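Local coordinates for citrate lyase subunit beta-like protein (Mycobacterium tuberculosis H37Rv, PDB 6CHU) that is a magnesium-dependent lyase of the HpcH/HpaI aldolase family, forms a homotrimer, and has been linked to itaconate dissimilation and leucine catabolism, at residues Ala105-Leu110 against Ala132-Thr137. Numbering follows the deposited sequence. Where two conformers were deposited one is given.
Sequences AQVIEL and AAADPT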
loop_
_atom_site.group_PDB
_atom_site.type_symbol
_atom_site.label_atom_id
_atom_site.label_comp_id
_atom_site.label_asym_id
_atom_site.label_seq_id
_atom_site.Cartn_x
_atom_site.Cartn_y
_atom_site.Cartn_z
ATOM N N ALA A 105 8.896 20.128 -2.247
ATOM C CA ALA A 105 9.622 21.369 -1.993
ATOM C C ALA A 105 11.058 21.104 -1.535
ATOM O O ALA A 105 11.976 21.854 -1.897
ATOM C CB ALA A 105 8.867 22.219 -0.968
ATOM N N GLN A 106 11.277 20.041 -0.749
ATOM C CA GLN A 106 12.644 19.715 -0.334
ATOM C C GLN A 106 13.501 19.323 -1.529
ATOM O O GLN A 106 14.701 19.617 -1.561
ATOM C CB GLN A 106 12.649 18.586 0.705
ATOM C CG GLN A 106 12.334 19.053 2.113
ATOM C CD GLN A 106 12.441 17.913 3.116
ATOM O OE1 GLN A 106 12.519 16.746 2.731
ATOM N NE2 GLN A 106 12.461 18.251 4.403
ATOM N N VAL A 107 12.907 18.641 -2.512
ATOM C CA VAL A 107 13.649 18.281 -3.716
ATOM C C VAL A 107 13.901 19.513 -4.568
ATOM O O VAL A 107 15.015 19.730 -5.068
ATOM C CB VAL A 107 12.900 17.191 -4.508
ATOM C CG1 VAL A 107 13.609 16.919 -5.837
ATOM C CG2 VAL A 107 12.801 15.900 -3.686
ATOM N N ILE A 108 12.877 20.353 -4.731
ATOM C CA ILE A 108 12.997 21.529 -5.588
ATOM C C ILE A 108 14.048 22.494 -5.057
ATOM O O ILE A 108 14.754 23.149 -5.841
ATOM C CB ILE A 108 11.607 22.182 -5.738
ATOM C CG1 ILE A 108 10.711 21.298 -6.608
ATOM C CG2 ILE A 108 11.706 23.607 -6.320
ATOM C CD1 ILE A 108 9.240 21.651 -6.519
ATOM N N GLU A 109 14.204 22.588 -3.730
ATOM C CA GLU A 109 15.195 23.544 -3.243
ATOM C C GLU A 109 16.629 23.110 -3.524
ATOM O O GLU A 109 17.553 23.887 -3.260
ATOM C CB GLU A 109 14.995 23.822 -1.749
ATOM C CG GLU A 109 15.200 22.651 -0.820
ATOM C CD GLU A 109 14.934 23.020 0.632
ATOM O OE1 GLU A 109 15.016 22.131 1.512
ATOM O OE2 GLU A 109 14.629 24.202 0.890
ATOM N N LEU A 110 16.828 21.915 -4.075
ATOM C CA LEU A 110 18.134 21.444 -4.504
ATOM C C LEU A 110 18.402 21.675 -5.989
ATOM O O LEU A 110 19.523 21.419 -6.437
ATOM C CB LEU A 110 18.286 19.951 -4.181
ATOM C CG LEU A 110 18.119 19.603 -2.695
ATOM C CD1 LEU A 110 18.128 18.080 -2.438
ATOM C CD2 LEU A 110 19.201 20.317 -1.864
ATOM N N ALA A 132 8.491 11.994 -6.207
ATOM C CA ALA A 132 8.975 11.416 -7.461
ATOM C C ALA A 132 8.699 12.317 -8.659
ATOM O O ALA A 132 9.496 12.354 -9.606
ATOM C CB ALA A 132 8.341 10.039 -7.685
ATOM N N ALA A 133 7.572 13.031 -8.652
ATOM C CA ALA A 133 7.201 13.869 -9.785
ATOM C C ALA A 133 7.973 15.181 -9.837
ATOM O O ALA A 133 7.950 15.859 -10.877
ATOM C CB ALA A 133 5.701 14.155 -9.738
ATOM N N ALA A 134 8.636 15.565 -8.746
ATOM C CA ALA A 134 9.367 16.833 -8.704
ATOM C C ALA A 134 10.413 16.885 -9.812
ATOM O O ALA A 134 11.092 15.901 -10.084
ATOM C CB ALA A 134 10.031 17.008 -7.336
ATOM N N ASP A 135 10.544 18.053 -10.451
ATOM C CA ASP A 135 11.412 18.153 -11.626
ATOM C C ASP A 135 12.863 17.722 -11.389
ATOM O O ASP A 135 13.447 17.118 -12.306
ATOM C CB ASP A 135 11.360 19.583 -12.184
ATOM C CG ASP A 135 10.184 19.809 -13.136
ATOM O OD1 ASP A 135 9.499 18.833 -13.513
ATOM O OD2 ASP A 135 9.951 20.977 -13.514
ATOM N N PRO A 136 13.504 17.987 -10.240
ATOM C CA PRO A 136 14.894 17.522 -10.062
ATOM C C PRO A 136 15.047 16.026 -9.850
ATOM O O PRO A 136 16.178 15.531 -9.944
ATOM C CB PRO A 136 15.371 18.297 -8.824
ATOM C CG PRO A 136 14.462 19.495 -8.766
ATOM C CD PRO A 136 13.134 18.914 -9.155
ATOM N N THR A 137 13.974 15.295 -9.544
ATOM C CA THR A 137 14.123 13.908 -9.117
ATOM C C THR A 137 14.570 13.037 -10.284
ATOM O O THR A 137 13.987 13.086 -11.372
ATOM C CB THR A 137 12.809 13.381 -8.542
ATOM O OG1 THR A 137 12.435 14.162 -7.397
ATOM C CG2 THR A 137 12.939 11.902 -8.128
#
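V107 pushes its CG1 methyl into the turn at 134-137 and meets three residues there. This is the tight part of the contact. V107 CG1 lies 3.7 Å from P136 CB. The same methyl is 3.4 Å from T137 OG1 and also touches A134 CB. V107 chi1 is 174°, which sets CG1 trans to the backbone N and turns it to the proline ring. The T137 hydroxyl is not bonded to the valine. It hydrogen-bonds to I131 O, in helix 128-133 just before the segment. A type I turn from A134 to T137, closed by T137 N to A134 O at 3.0 Å, brings these three residues round the methyl. P136 CG also lies 3.7 Å from V107 O, so the ring rests against the last turn of the helix. V115 of strand 114-119 also packs on V107 and P136. I108 forms the looser, exposed side. Its CG1 stays 4.2 Å from P136 CD. No hydrogen bond crosses between the segments. The contact joins helix 104-108 to the turn that leads from helix 128-133 into strand 137-142. Such apolar contact between successive connections outside the strands is characteristic of the TIM barrel.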